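Local coordinates for protein putative aminooxidase (Propionibacterium acnes, PDB 2BA9) that isomerises polyunsaturated fatty acids, producing conjugated linoleic acid, using a bound FAD and a fold related to the flavin-containing amine oxidases, at residues V288-D300 with G308-D320. Residues are numbered along the deposited sequence; the frame is centred on the assembly and turned at random.
Sequences VKEYPTISGYVPD and GHVMVYYHRWADD
Tyr313 lays one face of its ring over the backbone of Gly296, whose CA lies 4.1 Å from the ring centroid in a CH-pi contact. CG of Tyr313 stands between the backbone N and the carbonyl carbon (chi1 56°), which folds the ring across the neighbouring strand; glycine suits the site because a CB there would collide with the ring. The two residues form an antiparallel hydrogen-bonded pair, Tyr313 N to Gly296 O being 2.9 Å. On the other face of the sheet Val312 sets CG2 3.7 Å from the centroid of the Tyr297 ring, almost on the ring normal, where a methyl's C-H bonds can point into the pi face. Val298 N to Met311 O, 2.8 Å, carries the pairing past Tyr297. At the other end Ser295 OG accepts from His315 N at 2.8 Å, where the antiparallel register would offer Ile294 O; that carbonyl takes a water shared with Tyr313 OH. With CG of His315 anti to the backbone N (chi1 -177°), one imidazole face covers the Thr293-Ile294 peptide. Tyr291 stands obliquely to it, planes at 56°, and donates OH to Trp317 O at 2.7 Å; a water joins that OH to Trp317 N. Backbone pairing thus gives way to side-chain and water bonds, joining residues 291-295 to 315-320.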
loop_
_atom_site.group_PDB
_atom_site.type_symbol
_atom_site.label_atom_id
_atom_site.label_comp_id
_atom_site.label_asym_id
_atom_site.label_seq_id
_atom_site.Cartn_x
_atom_site.Cartn_y
_atom_site.Cartn_z
ATOM N N VAL A 288 6.996 10.834 -23.045
ATOM C CA VAL A 288 7.948 9.978 -23.737
ATOM C C VAL A 288 7.919 10.270 -25.246
ATOM O O VAL A 288 6.887 10.665 -25.799
ATOM C CB VAL A 288 7.688 8.440 -23.425
ATOM C CG1 VAL A 288 7.819 8.142 -21.921
ATOM C CG2 VAL A 288 6.333 7.970 -23.917
ATOM N N LYS A 289 9.068 10.134 -25.897
ATOM C CA LYS A 289 9.072 9.943 -27.348
ATOM C C LYS A 289 9.124 8.431 -27.566
ATOM O O LYS A 289 9.683 7.683 -26.737
ATOM C CB LYS A 289 10.213 10.692 -28.067
ATOM C CG LYS A 289 11.547 10.776 -27.310
ATOM C CD LYS A 289 12.603 11.526 -28.119
ATOM C CE LYS A 289 13.850 11.804 -27.280
ATOM N NZ LYS A 289 13.672 12.959 -26.332
ATOM N N GLU A 290 8.513 7.972 -28.650
ATOM C CA GLU A 290 8.254 6.544 -28.857
ATOM C C GLU A 290 7.340 6.044 -27.731
ATOM O O GLU A 290 7.793 5.453 -26.742
ATOM C CB GLU A 290 9.557 5.728 -28.961
ATOM C CG GLU A 290 10.155 5.577 -30.365
ATOM C CD GLU A 290 10.056 6.832 -31.243
ATOM O OE1 GLU A 290 9.049 6.961 -31.982
ATOM O OE2 GLU A 290 10.989 7.671 -31.221
ATOM N N TYR A 291 6.047 6.309 -27.901
ATOM C CA TYR A 291 5.025 5.930 -26.926
ATOM C C TYR A 291 4.834 4.407 -26.881
ATOM O O TYR A 291 4.624 3.778 -27.914
ATOM C CB TYR A 291 3.706 6.600 -27.306
ATOM C CG TYR A 291 2.696 6.763 -26.187
ATOM C CD1 TYR A 291 3.002 7.495 -25.043
ATOM C CD2 TYR A 291 1.398 6.240 -26.307
ATOM C CE1 TYR A 291 2.064 7.670 -24.033
ATOM C CE2 TYR A 291 0.453 6.418 -25.297
ATOM C CZ TYR A 291 0.798 7.124 -24.164
ATOM O OH TYR A 291 -0.133 7.318 -23.169
ATOM N N PRO A 292 4.924 3.797 -25.692
ATOM C CA PRO A 292 4.573 2.378 -25.636
ATOM C C PRO A 292 3.132 2.125 -26.056
ATOM O O PRO A 292 2.296 3.023 -25.962
ATOM C CB PRO A 292 4.798 1.996 -24.170
ATOM C CG PRO A 292 5.094 3.260 -23.436
ATOM C CD PRO A 292 5.420 4.323 -24.408
ATOM N N THR A 293 2.867 0.915 -26.544
ATOM C CA THR A 293 1.518 0.488 -26.905
ATOM C C THR A 293 0.946 -0.434 -25.827
ATOM O O THR A 293 -0.166 -0.939 -25.955
ATOM C CB THR A 293 1.501 -0.217 -28.284
ATOM O OG1 THR A 293 2.632 -1.079 -28.416
ATOM C CG2 THR A 293 1.563 0.800 -29.417
ATOM N N ILE A 294 1.718 -0.632 -24.759
ATOM C CA ILE A 294 1.384 -1.548 -23.675
ATOM C C ILE A 294 2.297 -1.241 -22.466
ATOM O O ILE A 294 3.367 -0.658 -22.643
ATOM C CB ILE A 294 1.559 -3.012 -24.144
ATOM C CG1 ILE A 294 0.856 -3.976 -23.186
ATOM C CG2 ILE A 294 3.056 -3.367 -24.320
ATOM C CD1 ILE A 294 0.723 -5.391 -23.771
ATOM N N SER A 295 1.865 -1.597 -21.253
ATOM C CA SER A 295 2.716 -1.435 -20.049
ATOM C C SER A 295 3.831 -2.490 -20.053
ATOM O O SER A 295 3.724 -3.512 -20.705
ATOM C CB SER A 295 1.895 -1.532 -18.754
ATOM O OG SER A 295 0.984 -0.450 -18.623
ATOM N N GLY A 296 4.908 -2.245 -19.327
ATOM C CA GLY A 296 6.010 -3.206 -19.296
ATOM C C GLY A 296 6.563 -3.471 -17.913
ATOM O O GLY A 296 6.735 -2.538 -17.128
ATOM N N TYR A 297 6.836 -4.747 -17.633
ATOM C CA TYR A 297 7.487 -5.192 -16.396
ATOM C C TYR A 297 8.911 -5.656 -16.685
ATOM O O TYR A 297 9.232 -6.104 -17.799
ATOM C CB TYR A 297 6.728 -6.353 -15.748
ATOM C CG TYR A 297 5.446 -5.951 -15.035
ATOM C CD1 TYR A 297 5.330 -6.022 -13.652
ATOM C CD2 TYR A 297 4.351 -5.500 -15.758
ATOM C CE1 TYR A 297 4.132 -5.657 -13.014
ATOM C CE2 TYR A 297 3.178 -5.133 -15.141
ATOM C CZ TYR A 297 3.070 -5.204 -13.769
ATOM O OH TYR A 297 1.878 -4.821 -13.180
ATOM N N VAL A 298 9.761 -5.552 -15.667
ATOM C CA VAL A 298 11.178 -5.871 -15.813
ATOM C C VAL A 298 11.654 -6.686 -14.620
ATOM O O VAL A 298 12.263 -6.140 -13.672
ATOM C CB VAL A 298 12.044 -4.607 -16.020
ATOM C CG1 VAL A 298 13.435 -4.975 -16.561
ATOM C CG2 VAL A 298 11.379 -3.657 -16.979
ATOM N N PRO A 299 11.354 -8.001 -14.641
ATOM C CA PRO A 299 11.810 -8.897 -13.578
ATOM C C PRO A 299 13.300 -8.784 -13.318
ATOM O O PRO A 299 13.716 -8.772 -12.174
ATOM C CB PRO A 299 11.450 -10.283 -14.113
ATOM C CG PRO A 299 10.284 -10.028 -15.018
ATOM C CD PRO A 299 10.527 -8.711 -15.643
ATOM N N ASP A 300 14.095 -8.679 -14.375
ATOM C CA ASP A 300 15.537 -8.465 -14.227
ATOM C C ASP A 300 15.866 -7.369 -13.217
ATOM O O ASP A 300 16.828 -7.506 -12.450
ATOM C CB ASP A 300 16.195 -8.117 -15.578
ATOM C CG ASP A 300 16.411 -9.331 -16.456
ATOM O OD1 ASP A 300 16.276 -10.488 -15.976
ATOM O OD2 ASP A 300 16.725 -9.133 -17.640
ATOM N N GLY A 308 17.100 0.516 -7.667
ATOM C CA GLY A 308 17.209 1.855 -8.249
ATOM C C GLY A 308 16.785 1.857 -9.697
ATOM O O GLY A 308 16.490 2.911 -10.267
ATOM N N HIS A 309 16.742 0.676 -10.312
ATOM C CA HIS A 309 16.328 0.593 -11.716
ATOM C C HIS A 309 14.821 0.574 -11.834
ATOM O O HIS A 309 14.129 0.219 -10.898
ATOM C CB HIS A 309 16.976 -0.609 -12.411
ATOM C CG HIS A 309 18.394 -0.355 -12.812
ATOM N ND1 HIS A 309 18.722 0.389 -13.924
ATOM C CD2 HIS A 309 19.568 -0.699 -12.229
ATOM C CE1 HIS A 309 20.040 0.472 -14.026
ATOM N NE2 HIS A 309 20.578 -0.163 -12.999
ATOM N N VAL A 310 14.315 0.978 -12.990
ATOM C CA VAL A 310 12.880 0.894 -13.275
ATOM C C VAL A 310 12.441 -0.568 -13.362
ATOM O O VAL A 310 12.976 -1.337 -14.158
ATOM C CB VAL A 310 12.520 1.584 -14.600
ATOM C CG1 VAL A 310 11.046 1.339 -14.955
ATOM C CG2 VAL A 310 12.823 3.080 -14.541
ATOM N N MET A 311 11.440 -0.923 -12.559
ATOM C CA MET A 311 10.921 -2.283 -12.496
ATOM C C MET A 311 9.656 -2.483 -13.332
ATOM O O MET A 311 9.309 -3.600 -13.678
ATOM C CB MET A 311 10.624 -2.648 -11.049
ATOM C CG MET A 311 11.802 -2.428 -10.122
ATOM S SD MET A 311 11.400 -2.966 -8.458
ATOM C CE MET A 311 10.375 -1.607 -7.904
ATOM N N VAL A 312 8.976 -1.386 -13.636
ATOM C CA VAL A 312 7.726 -1.419 -14.367
ATOM C C VAL A 312 7.387 -0.001 -14.785
ATOM O O VAL A 312 7.815 0.968 -14.148
ATOM C CB VAL A 312 6.566 -2.015 -13.523
ATOM C CG1 VAL A 312 6.385 -1.232 -12.235
ATOM C CG2 VAL A 312 5.253 -2.047 -14.328
ATOM N N TYR A 313 6.660 0.118 -15.893
ATOM C CA TYR A 313 6.097 1.403 -16.290
ATOM C C TYR A 313 4.664 1.206 -16.724
ATOM O O TYR A 313 4.300 0.139 -17.200
ATOM C CB TYR A 313 6.932 2.098 -17.366
ATOM C CG TYR A 313 7.166 1.306 -18.625
ATOM C CD1 TYR A 313 6.208 1.255 -19.638
ATOM C CD2 TYR A 313 8.360 0.625 -18.822
ATOM C CE1 TYR A 313 6.439 0.531 -20.794
ATOM C CE2 TYR A 313 8.594 -0.098 -19.967
ATOM C CZ TYR A 313 7.638 -0.144 -20.960
ATOM O OH TYR A 313 7.892 -0.880 -22.117
ATOM N N TYR A 314 3.870 2.251 -16.543
ATOM C CA TYR A 314 2.432 2.210 -16.758
ATOM C C TYR A 314 1.972 2.993 -17.991
ATOM O O TYR A 314 2.136 4.216 -18.059
ATOM C CB TYR A 314 1.756 2.743 -15.495
ATOM C CG TYR A 314 0.250 2.845 -15.516
ATOM C CD1 TYR A 314 -0.538 1.916 -16.179
ATOM C CD2 TYR A 314 -0.378 3.861 -14.825
ATOM C CE1 TYR A 314 -1.924 2.024 -16.177
ATOM C CE2 TYR A 314 -1.735 3.979 -14.807
ATOM C CZ TYR A 314 -2.514 3.065 -15.486
ATOM O OH TYR A 314 -3.871 3.196 -15.438
ATOM N N HIS A 315 1.404 2.254 -18.950
ATOM C CA HIS A 315 0.728 2.774 -20.142
ATOM C C HIS A 315 -0.778 2.927 -19.867
ATOM O O HIS A 315 -1.502 1.945 -19.807
ATOM C CB HIS A 315 0.969 1.788 -21.311
ATOM C CG HIS A 315 0.399 2.215 -22.637
ATOM N ND1 HIS A 315 -0.702 1.606 -23.202
ATOM C CD2 HIS A 315 0.809 3.146 -23.532
ATOM C CE1 HIS A 315 -0.959 2.156 -24.378
ATOM N NE2 HIS A 315 -0.057 3.096 -24.603
ATOM N N ARG A 316 -1.254 4.160 -19.728
ATOM C CA ARG A 316 -2.622 4.409 -19.216
ATOM C C ARG A 316 -3.638 4.804 -20.294
ATOM O O ARG A 316 -4.703 4.173 -20.428
ATOM C CB ARG A 316 -2.584 5.488 -18.123
ATOM C CG ARG A 316 -3.956 5.889 -17.542
ATOM C CD ARG A 316 -3.775 6.554 -16.182
ATOM N NE ARG A 316 -4.974 7.179 -15.618
ATOM C CZ ARG A 316 -5.907 6.549 -14.904
ATOM N NH1 ARG A 316 -5.845 5.239 -14.693
ATOM N NH2 ARG A 316 -6.931 7.229 -14.404
ATOM N N TRP A 317 -3.320 5.870 -21.032
ATOM C CA TRP A 317 -4.181 6.373 -22.086
ATOM C C TRP A 317 -3.602 5.969 -23.425
ATOM O O TRP A 317 -2.643 6.576 -23.902
ATOM C CB TRP A 317 -4.299 7.897 -21.995
ATOM C CG TRP A 317 -4.843 8.371 -20.670
ATOM C CD1 TRP A 317 -4.191 9.132 -19.737
ATOM C CD2 TRP A 317 -6.144 8.108 -20.136
ATOM N NE1 TRP A 317 -5.007 9.361 -18.664
ATOM C CE2 TRP A 317 -6.210 8.738 -18.875
ATOM C CE3 TRP A 317 -7.260 7.400 -20.597
ATOM C CZ2 TRP A 317 -7.352 8.696 -18.078
ATOM C CZ3 TRP A 317 -8.398 7.355 -19.797
ATOM C CH2 TRP A 317 -8.430 7.998 -18.551
ATOM N N ALA A 318 -4.181 4.933 -24.020
ATOM C CA ALA A 318 -3.625 4.297 -25.217
ATOM C C ALA A 318 -3.782 5.153 -26.474
ATOM O O ALA A 318 -3.014 5.021 -27.428
ATOM C CB ALA A 318 -4.279 2.914 -25.431
ATOM N N ASP A 319 -4.769 6.042 -26.460
ATOM C CA ASP A 319 -5.113 6.819 -27.634
ATOM C C ASP A 319 -4.340 8.128 -27.802
ATOM O O ASP A 319 -4.565 8.844 -28.773
ATOM C CB ASP A 319 -6.608 7.121 -27.618
ATOM C CG ASP A 319 -7.015 7.930 -26.418
ATOM O OD1 ASP A 319 -6.579 7.568 -25.312
ATOM O OD2 ASP A 319 -7.753 8.923 -26.574
ATOM N N ASP A 320 -3.430 8.452 -26.893
ATOM C CA ASP A 320 -2.726 9.736 -26.990
ATOM C C ASP A 320 -1.249 9.585 -26.647
ATOM O O ASP A 320 -0.912 9.421 -25.486
ATOM C CB ASP A 320 -3.408 10.769 -26.079
ATOM C CG ASP A 320 -2.701 12.117 -26.062
ATOM O OD1 ASP A 320 -1.611 12.249 -26.661
ATOM O OD2 ASP A 320 -3.246 13.058 -25.440
HETATM O O HOH W 1 -0.763 6.908 -20.702
HETATM O O HOH W 2 5.817 -1.307 -23.631
HETATM O O HOH W 3 -1.728 -1.159 -19.151
#